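Local coordinates for HAD superfamily hydrolase (Brucella suis biovar 1, PDB 6NQ4), which probably acts as a phosphatase of the haloacid dehalogenase superfamily and binds a metal ion at the C-terminal ends of the strands of its Rossmann-like core, at residues 37-42 against 69-74; 60-65 against 94-99; 236-241 against 258-263. One frame throughout, in Å; residues are numbered along the deposited sequence.

The three contacts are grouped round the six-stranded parallel sheet of the core: contact 1 within it, contact 2 beside it, contact 3 where two of its strands begin. Contact 1 pairs strand 38-41 with strand 70-75 and reaches the sodium site. Contact 2, its centre about 9 Å away, packs helix 55-66, which links those strands, against the turn leading into edge strand 100-103; along the chain its segments alternate with those of contact 1. Contact 3 comes later, its centre about 10 Å from that of contact 1. Contact 1 touches both, through Ile71 O to Asp99 N and the Asp37-Arg240 salt bridge, while contacts 2 and 3, about 19 Å apart between centres, do not touch.

Contact 1: 37-42 against 69-74. With NA (sodium ion), chain H.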
loop_
_atom_site.group_PDB
_atom_site.type_symbol
_atom_site.label_atom_id
_atom_site.label_comp_id
_atom_site.label_asym_id
_atom_site.label_seq_id
_atom_site.Cartn_x
_atom_site.Cartn_y
_atom_site.Cartn_z
ATOM N N ASP A 37 -21.082 6.010 1.757
ATOM C CA ASP A 37 -20.742 7.368 1.353
ATOM C C ASP A 37 -19.311 7.495 0.864
ATOM O O ASP A 37 -18.974 8.495 0.220
ATOM C CB ASP A 37 -20.969 8.349 2.507
ATOM C CG ASP A 37 -22.427 8.419 2.937
ATOM O OD1 ASP A 37 -23.318 8.327 2.067
ATOM O OD2 ASP A 37 -22.684 8.563 4.149
ATOM N N ALA A 38 -18.465 6.508 1.135
ATOM C CA ALA A 38 -17.086 6.583 0.696
ATOM C C ALA A 38 -16.544 5.183 0.483
ATOM O O ALA A 38 -17.061 4.203 1.030
ATOM C CB ALA A 38 -16.210 7.305 1.712
ATOM N N ILE A 39 -15.476 5.117 -0.310
ATOM C CA ILE A 39 -14.781 3.879 -0.616
ATOM C C ILE A 39 -13.296 4.114 -0.397
ATOM O O ILE A 39 -12.768 5.160 -0.791
ATOM C CB ILE A 39 -15.044 3.489 -2.086
ATOM C CG1 ILE A 39 -16.456 2.924 -2.238
ATOM C CG2 ILE A 39 -13.982 2.508 -2.599
ATOM C CD1 ILE A 39 -16.872 2.727 -3.694
ATOM N N PHE A 40 -12.626 3.154 0.251
ATOM C CA PHE A 40 -11.163 3.086 0.293
ATOM C C PHE A 40 -10.775 1.949 -0.648
ATOM O O PHE A 40 -11.008 0.776 -0.331
ATOM C CB PHE A 40 -10.646 2.769 1.704
ATOM C CG PHE A 40 -10.871 3.853 2.751
ATOM C CD1 PHE A 40 -11.403 5.097 2.438
ATOM C CD2 PHE A 40 -10.539 3.590 4.076
ATOM C CE1 PHE A 40 -11.601 6.065 3.444
ATOM C CE2 PHE A 40 -10.724 4.536 5.073
ATOM C CZ PHE A 40 -11.256 5.777 4.759
ATOM N N CYS A 41 -10.205 2.281 -1.807
ATOM C CA CYS A 41 -9.963 1.291 -2.853
ATOM C C CYS A 41 -8.472 1.065 -3.075
ATOM O O CYS A 41 -7.720 2.016 -3.286
ATOM C CB CYS A 41 -10.646 1.703 -4.163
ATOM S SG CYS A 41 -10.614 0.413 -5.450
ATOM N N ASP A 42 -8.083 -0.205 -3.103
ATOM C CA ASP A 42 -6.739 -0.647 -3.453
ATOM C C ASP A 42 -6.381 -0.218 -4.882
ATOM O O ASP A 42 -7.253 -0.027 -5.734
ATOM C CB ASP A 42 -6.820 -2.178 -3.393
ATOM C CG ASP A 42 -5.506 -2.857 -3.412
ATOM O OD1 ASP A 42 -4.496 -2.204 -3.107
ATOM O OD2 ASP A 42 -5.511 -4.076 -3.713
ATOM N N VAL A 69 -20.414 9.194 -4.182
ATOM C CA VAL A 69 -19.553 8.412 -3.305
ATOM C C VAL A 69 -18.131 8.953 -3.431
ATOM O O VAL A 69 -17.602 9.086 -4.538
ATOM C CB VAL A 69 -19.621 6.917 -3.668
ATOM C CG1 VAL A 69 -18.705 6.091 -2.757
ATOM C CG2 VAL A 69 -21.052 6.405 -3.577
ATOM N N THR A 70 -17.511 9.285 -2.300
ATOM C CA THR A 70 -16.127 9.761 -2.310
ATOM C C THR A 70 -15.177 8.571 -2.443
ATOM O O THR A 70 -15.331 7.570 -1.736
ATOM C CB THR A 70 -15.828 10.538 -1.024
ATOM O OG1 THR A 70 -16.749 11.625 -0.921
ATOM C CG2 THR A 70 -14.411 11.108 -1.027
ATOM N N ILE A 71 -14.189 8.676 -3.339
ATOM C CA ILE A 71 -13.242 7.589 -3.599
ATOM C C ILE A 71 -11.859 8.010 -3.113
ATOM O O ILE A 71 -11.263 8.952 -3.650
ATOM C CB ILE A 71 -13.157 7.240 -5.094
ATOM C CG1 ILE A 71 -14.523 6.871 -5.677
ATOM C CG2 ILE A 71 -12.154 6.101 -5.315
ATOM C CD1 ILE A 71 -15.211 5.733 -5.006
ATOM N N ILE A 72 -11.328 7.287 -2.136
ATOM C CA ILE A 72 -9.933 7.422 -1.745
ATOM C C ILE A 72 -9.222 6.179 -2.241
ATOM O O ILE A 72 -9.561 5.069 -1.825
ATOM C CB ILE A 72 -9.763 7.540 -0.220
ATOM C CG1 ILE A 72 -10.749 8.543 0.389
ATOM C CG2 ILE A 72 -8.297 7.872 0.127
ATOM C CD1 ILE A 72 -10.608 9.988 -0.062
ATOM N N LEU A 73 -8.212 6.353 -3.088
ATOM C CA LEU A 73 -7.369 5.218 -3.442
ATOM C C LEU A 73 -6.317 5.070 -2.350
ATOM O O LEU A 73 -5.623 6.038 -2.019
ATOM C CB LEU A 73 -6.722 5.432 -4.805
ATOM C CG LEU A 73 -7.716 5.613 -5.955
ATOM C CD1 LEU A 73 -6.963 5.764 -7.275
ATOM C CD2 LEU A 73 -8.677 4.440 -6.006
ATOM N N VAL A 74 -6.238 3.894 -1.739
ATOM C CA VAL A 74 -5.373 3.653 -0.593
ATOM C C VAL A 74 -4.426 2.529 -0.996
ATOM O O VAL A 74 -4.865 1.394 -1.232
ATOM C CB VAL A 74 -6.189 3.276 0.655
ATOM C CG1 VAL A 74 -5.270 3.037 1.856
ATOM C CG2 VAL A 74 -7.240 4.367 0.975
HETATM NA NA NA H . -3.432 -5.171 -4.361
HETATM O O HOH W 1 -3.208 -5.642 -1.924
HETATM O O HOH W 2 -1.185 -5.965 -5.033
#
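The first beta-alpha-beta unit of the Rossmann-like HAD core brings strand 38-41 alongside strand 70-75, and the first of them leads to the metal site. The pairing is parallel, in the register Ala38-Thr70 to Cys41-Leu73, and the short axes diverge by 17°. Five backbone hydrogen bonds hold it, running from Thr70 N to Asp37 O at the start to Val74 N to Cys41 O at the end; in the middle Ile39 uses both its polar atoms, its N donating to Thr70 O (2.8 Å) and its O accepting from Ile72 N (2.9 Å). On the face of Ile39, Cys41, Ile71 and Leu73, the side chains of Ile39 and Ile71 run side by side, with their CD1 atoms 3.7 Å apart. Ile71 places CG1 beside its own backbone N and then turns again at chi2 (-58°), which swings CD1 back over Ile39. Val69 CG1 closes on Ile39 CG1 from the preceding position at 3.9 Å, and Leu73 CD2 lies 3.8 Å from Cys41 CB. The face of Ala38, Phe40, Thr70 and Ile72 is dominated by the Phe40 ring, which lies along Ile72, its CD1 4.0 Å from Ile72 CB, while Val74 CG2 meets Phe40 CB; Ala224 and Val228 of helix 218-232 cover this side. Past the last bridge the chain delivers Asp42, whose position after the first strand is that of the nucleophile in HAD phosphatases. Trp44 O and Asp246 join it on the sodium ion, and Lys215 forms a salt bridge with its OD1. With CG anti to the backbone N (chi1 -167°), the carboxylate extends onward past Cys41, and Asp42 OD2 binds the sodium ion at 2.4 Å.

Contact 2: 60-65 against 94-99; sequences ALQRAR and PENAYD
Arg65 reaches from helix 55-66 to segment 94-99, where its guanidinium lies between Asn96 O and the carboxylate of Asp99. Its CB points toward the turn; CG passes about 4.1 Å from Asp99 OD2, and CD settles on the backbone, 3.5 Å from Tyr98 N. A bend at chi3 (74°) then turns the guanidinium so that Tyr98 O lies over the centre of one face. NE and NH2 grip Asp99 side-on in a two-pronged salt bridge, NE to OD2 and NH2 to OD1, each 2.9 Å long. Both oxygens lie close to the guanidinium plane, yet the nitrogens approach from above the carboxylate, the two planes being 67° apart. The remaining nitrogen, NH1, donates to Asn96 O at 2.8 Å from above that carbonyl's plane. One turn earlier, Gln62 extends its chain past Ala97 and uses NE2 to give a nearly straight hydrogen bond to Asn96 OD1 (2.8 Å), while Pro94 CG brushes the same nitrogen. Leu61 CB presses on Ala97 O at 3.3 Å, a buried carbonyl oxygen that has no hydrogen-bond partner in the model. Asp99 OD2 also accepts from Ile71 N, so the carboxylate joins helix 55-66 to strand 70-75 just before strand 100-103 begins, while Tyr98 turns the other way onto Val85 and Met88 of helix 81-90.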
loop_
_atom_site.group_PDB
_atom_site.type_symbol
_atom_site.label_atom_id
_atom_site.label_comp_id
_atom_site.label_asym_id
_atom_site.label_seq_id
_atom_site.Cartn_x
_atom_site.Cartn_y
_atom_site.Cartn_z
ATOM N N ALA A 60 -16.252 1.622 -13.009
ATOM C CA ALA A 60 -17.006 1.409 -11.776
ATOM C C ALA A 60 -16.764 2.535 -10.774
ATOM O O ALA A 60 -17.701 3.010 -10.118
ATOM C CB ALA A 60 -16.613 0.062 -11.172
ATOM N N LEU A 61 -15.508 2.976 -10.635
ATOM C CA LEU A 61 -15.213 4.084 -9.731
ATOM C C LEU A 61 -15.838 5.389 -10.225
ATOM O O LEU A 61 -16.377 6.162 -9.424
ATOM C CB LEU A 61 -13.698 4.202 -9.534
ATOM C CG LEU A 61 -13.054 2.984 -8.864
ATOM C CD1 LEU A 61 -11.559 3.133 -8.887
ATOM C CD2 LEU A 61 -13.545 2.769 -7.421
ATOM N N GLN A 62 -15.763 5.663 -11.532
ATOM C CA GLN A 62 -16.419 6.855 -12.072
ATOM C C GLN A 62 -17.911 6.856 -11.767
ATOM O O GLN A 62 -18.474 7.892 -11.386
ATOM C CB GLN A 62 -16.193 6.954 -13.584
ATOM C CG GLN A 62 -14.764 7.269 -13.991
ATOM C CD GLN A 62 -14.584 7.109 -15.490
ATOM O OE1 GLN A 62 -15.116 6.170 -16.087
ATOM N NE2 GLN A 62 -13.859 8.032 -16.109
ATOM N N ARG A 63 -18.574 5.711 -11.957
ATOM C CA ARG A 63 -20.012 5.655 -11.721
ATOM C C ARG A 63 -20.336 5.906 -10.256
ATOM O O ARG A 63 -21.313 6.596 -9.937
ATOM C CB ARG A 63 -20.572 4.308 -12.181
ATOM C CG ARG A 63 -20.573 4.098 -13.706
ATOM C CD ARG A 63 -21.524 2.977 -14.147
ATOM N NE ARG A 63 -21.247 1.725 -13.447
ATOM C CZ ARG A 63 -20.265 0.887 -13.775
ATOM N NH1 ARG A 63 -19.473 1.159 -14.805
ATOM N NH2 ARG A 63 -20.074 -0.223 -13.071
ATOM N N ALA A 64 -19.514 5.372 -9.352
ATOM C CA ALA A 64 -19.729 5.626 -7.932
ATOM C C ALA A 64 -19.588 7.109 -7.605
ATOM O O ALA A 64 -20.409 7.666 -6.864
ATOM C CB ALA A 64 -18.786 4.769 -7.086
ATOM N N ARG A 65 -18.560 7.772 -8.145
ATOM C CA ARG A 65 -18.396 9.202 -7.877
ATOM C C ARG A 65 -19.554 10.005 -8.451
ATOM O O ARG A 65 -19.958 11.025 -7.879
ATOM C CB ARG A 65 -17.082 9.701 -8.469
ATOM C CG ARG A 65 -15.870 9.146 -7.797
ATOM C CD ARG A 65 -14.608 9.886 -8.225
ATOM N NE ARG A 65 -14.514 11.219 -7.621
ATOM C CZ ARG A 65 -14.468 12.372 -8.289
ATOM N NH1 ARG A 65 -14.534 12.392 -9.612
ATOM N NH2 ARG A 65 -14.355 13.516 -7.623
ATOM N N PRO A 94 -8.059 8.226 -15.477
ATOM C CA PRO A 94 -8.493 9.626 -15.478
ATOM C C PRO A 94 -8.685 10.129 -14.059
ATOM O O PRO A 94 -9.045 9.376 -13.147
ATOM C CB PRO A 94 -9.838 9.568 -16.209
ATOM C CG PRO A 94 -10.381 8.230 -15.856
ATOM C CD PRO A 94 -9.161 7.304 -15.806
ATOM N N GLU A 95 -8.426 11.426 -13.869
ATOM C CA GLU A 95 -8.524 11.966 -12.518
ATOM C C GLU A 95 -9.956 11.957 -11.997
ATOM O O GLU A 95 -10.152 11.938 -10.775
ATOM C CB GLU A 95 -7.788 13.314 -12.362
ATOM C CG GLU A 95 -8.183 14.422 -13.329
ATOM C CD GLU A 95 -7.121 15.531 -13.489
ATOM O OE1 GLU A 95 -7.355 16.663 -12.995
ATOM O OE2 GLU A 95 -6.066 15.274 -14.131
ATOM N N ASN A 96 -10.965 11.905 -12.886
ATOM C CA ASN A 96 -12.352 11.849 -12.426
ATOM C C ASN A 96 -12.752 10.485 -11.854
ATOM O O ASN A 96 -13.914 10.320 -11.464
ATOM C CB ASN A 96 -13.343 12.353 -13.494
ATOM C CG ASN A 96 -13.446 11.433 -14.708
ATOM O OD1 ASN A 96 -12.911 10.330 -14.724
ATOM N ND2 ASN A 96 -14.155 11.903 -15.742
ATOM N N ALA A 97 -11.838 9.512 -11.787
ATOM C CA ALA A 97 -12.142 8.216 -11.185
ATOM C C ALA A 97 -11.892 8.171 -9.684
ATOM O O ALA A 97 -12.215 7.165 -9.045
ATOM C CB ALA A 97 -11.337 7.098 -11.860
ATOM N N TYR A 98 -11.313 9.215 -9.102
ATOM C CA TYR A 98 -11.011 9.193 -7.681
ATOM C C TYR A 98 -11.000 10.623 -7.163
ATOM O O TYR A 98 -10.889 11.584 -7.933
ATOM C CB TYR A 98 -9.664 8.476 -7.418
ATOM C CG TYR A 98 -8.494 9.110 -8.156
ATOM C CD1 TYR A 98 -8.192 8.741 -9.463
ATOM C CD2 TYR A 98 -7.710 10.093 -7.554
ATOM C CE1 TYR A 98 -7.137 9.339 -10.151
ATOM C CE2 TYR A 98 -6.670 10.691 -8.226
ATOM C CZ TYR A 98 -6.380 10.323 -9.524
ATOM O OH TYR A 98 -5.322 10.927 -10.180
ATOM N N ASP A 99 -11.113 10.756 -5.844
ATOM C CA ASP A 99 -11.003 12.057 -5.200
ATOM C C ASP A 99 -9.611 12.333 -4.664
ATOM O O ASP A 99 -9.110 13.454 -4.815
ATOM C CB ASP A 99 -12.019 12.161 -4.059
ATOM C CG ASP A 99 -13.441 12.235 -4.568
ATOM O OD1 ASP A 99 -13.915 13.370 -4.797
ATOM O OD2 ASP A 99 -14.064 11.165 -4.775
HETATM O O HOH W 3 -17.139 10.533 -12.353
#

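Contact 3: 236-241 against 258-263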
loop_
_atom_site.group_PDB
_atom_site.type_symbol
_atom_site.label_atom_id
_atom_site.label_comp_id
_atom_site.label_asym_id
_atom_site.label_seq_id
_atom_site.Cartn_x
_atom_site.Cartn_y
_atom_site.Cartn_z
ATOM N N VAL A 236 -17.454 11.097 9.008
ATOM C CA VAL A 236 -17.960 9.999 8.196
ATOM C C VAL A 236 -17.838 8.747 9.044
ATOM O O VAL A 236 -16.724 8.337 9.399
ATOM C CB VAL A 236 -17.179 9.860 6.875
ATOM C CG1 VAL A 236 -17.692 8.680 6.066
ATOM C CG2 VAL A 236 -17.291 11.151 6.061
ATOM N N ASP A 237 -18.980 8.158 9.390
ATOM C CA ASP A 237 -18.980 6.979 10.240
ATOM C C ASP A 237 -18.470 5.761 9.486
ATOM O O ASP A 237 -18.644 5.625 8.273
ATOM C CB ASP A 237 -20.384 6.699 10.760
ATOM C CG ASP A 237 -20.909 7.811 11.630
ATOM O OD1 ASP A 237 -20.097 8.629 12.119
ATOM O OD2 ASP A 237 -22.136 7.865 11.828
ATOM N N LYS A 238 -17.844 4.861 10.230
ATOM C CA LYS A 238 -17.198 3.719 9.595
ATOM C C LYS A 238 -18.187 2.799 8.902
ATOM O O LYS A 238 -17.834 2.162 7.901
ATOM C CB LYS A 238 -16.349 2.985 10.611
ATOM C CG LYS A 238 -15.148 3.809 10.940
ATOM C CD LYS A 238 -14.310 3.128 11.926
ATOM C CE LYS A 238 -13.098 3.966 12.211
ATOM N NZ LYS A 238 -12.183 3.248 13.104
ATOM N N SER A 239 -19.433 2.742 9.384
ATOM C CA SER A 239 -20.434 1.927 8.709
ATOM C C SER A 239 -20.730 2.422 7.302
ATOM O O SER A 239 -21.310 1.671 6.507
ATOM C CB SER A 239 -21.725 1.909 9.523
ATOM O OG SER A 239 -22.276 3.213 9.595
ATOM N N ARG A 240 -20.322 3.648 6.970
ATOM C CA ARG A 240 -20.566 4.253 5.664
ATOM C C ARG A 240 -19.360 4.206 4.724
ATOM O O ARG A 240 -19.395 4.846 3.661
ATOM C CB ARG A 240 -21.046 5.696 5.836
ATOM C CG ARG A 240 -22.275 5.840 6.741
ATOM C CD ARG A 240 -23.514 5.200 6.117
ATOM N NE ARG A 240 -23.815 5.775 4.810
ATOM C CZ ARG A 240 -24.853 5.430 4.052
ATOM N NH1 ARG A 240 -25.710 4.505 4.470
ATOM N NH2 ARG A 240 -25.035 6.010 2.872
ATOM N N ILE A 241 -18.307 3.463 5.069
ATOM C CA ILE A 241 -17.100 3.379 4.251
ATOM C C ILE A 241 -16.877 1.925 3.855
ATOM O O ILE A 241 -16.876 1.037 4.716
ATOM C CB ILE A 241 -15.869 3.931 4.991
ATOM C CG1 ILE A 241 -16.115 5.376 5.449
ATOM C CG2 ILE A 241 -14.643 3.852 4.091
ATOM C CD1 ILE A 241 -15.037 5.914 6.386
ATOM N N PHE A 258 -9.914 -1.810 11.159
ATOM C CA PHE A 258 -10.356 -0.426 11.305
ATOM C C PHE A 258 -11.861 -0.321 11.465
ATOM O O PHE A 258 -12.364 0.776 11.729
ATOM C CB PHE A 258 -9.907 0.370 10.071
ATOM C CG PHE A 258 -9.941 1.869 10.247
ATOM C CD1 PHE A 258 -9.220 2.488 11.257
ATOM C CD2 PHE A 258 -10.661 2.658 9.366
ATOM C CE1 PHE A 258 -9.237 3.866 11.392
ATOM C CE2 PHE A 258 -10.671 4.040 9.485
ATOM C CZ PHE A 258 -9.960 4.643 10.497
ATOM N N GLY A 259 -12.587 -1.424 11.324
ATOM C CA GLY A 259 -14.026 -1.407 11.490
ATOM C C GLY A 259 -14.827 -1.154 10.233
ATOM O O GLY A 259 -15.981 -0.723 10.337
ATOM N N LEU A 260 -14.269 -1.418 9.050
ATOM C CA LEU A 260 -14.954 -1.192 7.783
ATOM C C LEU A 260 -15.413 -2.503 7.163
ATOM O O LEU A 260 -14.728 -3.529 7.258
ATOM C CB LEU A 260 -14.030 -0.518 6.761
ATOM C CG LEU A 260 -13.243 0.696 7.259
ATOM C CD1 LEU A 260 -12.387 1.246 6.118
ATOM C CD2 LEU A 260 -14.153 1.780 7.838
ATOM N N ASP A 261 -16.567 -2.446 6.497
ATOM C CA ASP A 261 -16.967 -3.504 5.579
ATOM C C ASP A 261 -15.945 -3.611 4.452
ATOM O O ASP A 261 -15.307 -2.625 4.063
ATOM C CB ASP A 261 -18.326 -3.175 4.960
ATOM C CG ASP A 261 -19.481 -3.220 5.966
ATOM O OD1 ASP A 261 -19.308 -3.673 7.130
ATOM O OD2 ASP A 261 -20.590 -2.794 5.576
ATOM N N VAL A 262 -15.799 -4.814 3.907
ATOM C CA VAL A 262 -14.807 -5.022 2.870
ATOM C C VAL A 262 -15.409 -5.779 1.704
ATOM O O VAL A 262 -16.257 -6.668 1.855
ATOM C CB VAL A 262 -13.468 -5.621 3.368
ATOM C CG1 VAL A 262 -13.585 -7.103 3.611
ATOM C CG2 VAL A 262 -12.337 -5.321 2.373
ATOM N N LEU A 263 -14.993 -5.360 0.518
ATOM C CA LEU A 263 -15.270 -6.044 -0.735
ATOM C C LEU A 263 -13.949 -6.639 -1.215
ATOM O O LEU A 263 -13.007 -5.900 -1.531
ATOM C CB LEU A 263 -15.824 -5.069 -1.771
ATOM C CG LEU A 263 -15.937 -5.602 -3.200
ATOM C CD1 LEU A 263 -16.884 -6.783 -3.259
ATOM C CD2 LEU A 263 -16.399 -4.523 -4.148
HETATM O O HOH W 4 -18.272 -0.159 6.491
HETATM O O HOH W 5 -21.953 -0.987 6.988
#
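Lys238 lies over the ring of Phe258 with its ammonium nitrogen above the ring centre: NZ is 3.5 Å from the centroid and 14° off the normal, a cation-pi contact, and CE beside it makes a CH-pi contact with the same face. The lysine is fully extended beyond CG, every later torsion close to 180°, and this straight reach also lets NZ donate to Phe258 O at 2.8 Å. Ring and carbonyl of one residue thus hold the ammonium together. In Phe258, chi1 (-163°) carries the ring to the lysine, and chi2 (58°) turns its face to NZ. Behind it, helix 248-258 ends in a Schellman motif at Gly259, from which the chain turns into strand 261-265; the 3-10 turn 238-240 leads likewise into the adjacent parallel strand 241-245 of the same alpha/beta domain. Leu260 fills the corner between these strand starts, its CD2 3.7 Å from Lys238 CB and 4.0 Å from Ile241 CB. CD1 of the same leucine lies in the plane of the Phe258 ring, at its edge, and packs 4.0 Å from Ile241 CG2. Beyond the leucine, a water accepts from Asp261 N at 2.9 Å and lies close to both Lys238 O and Ile241 O.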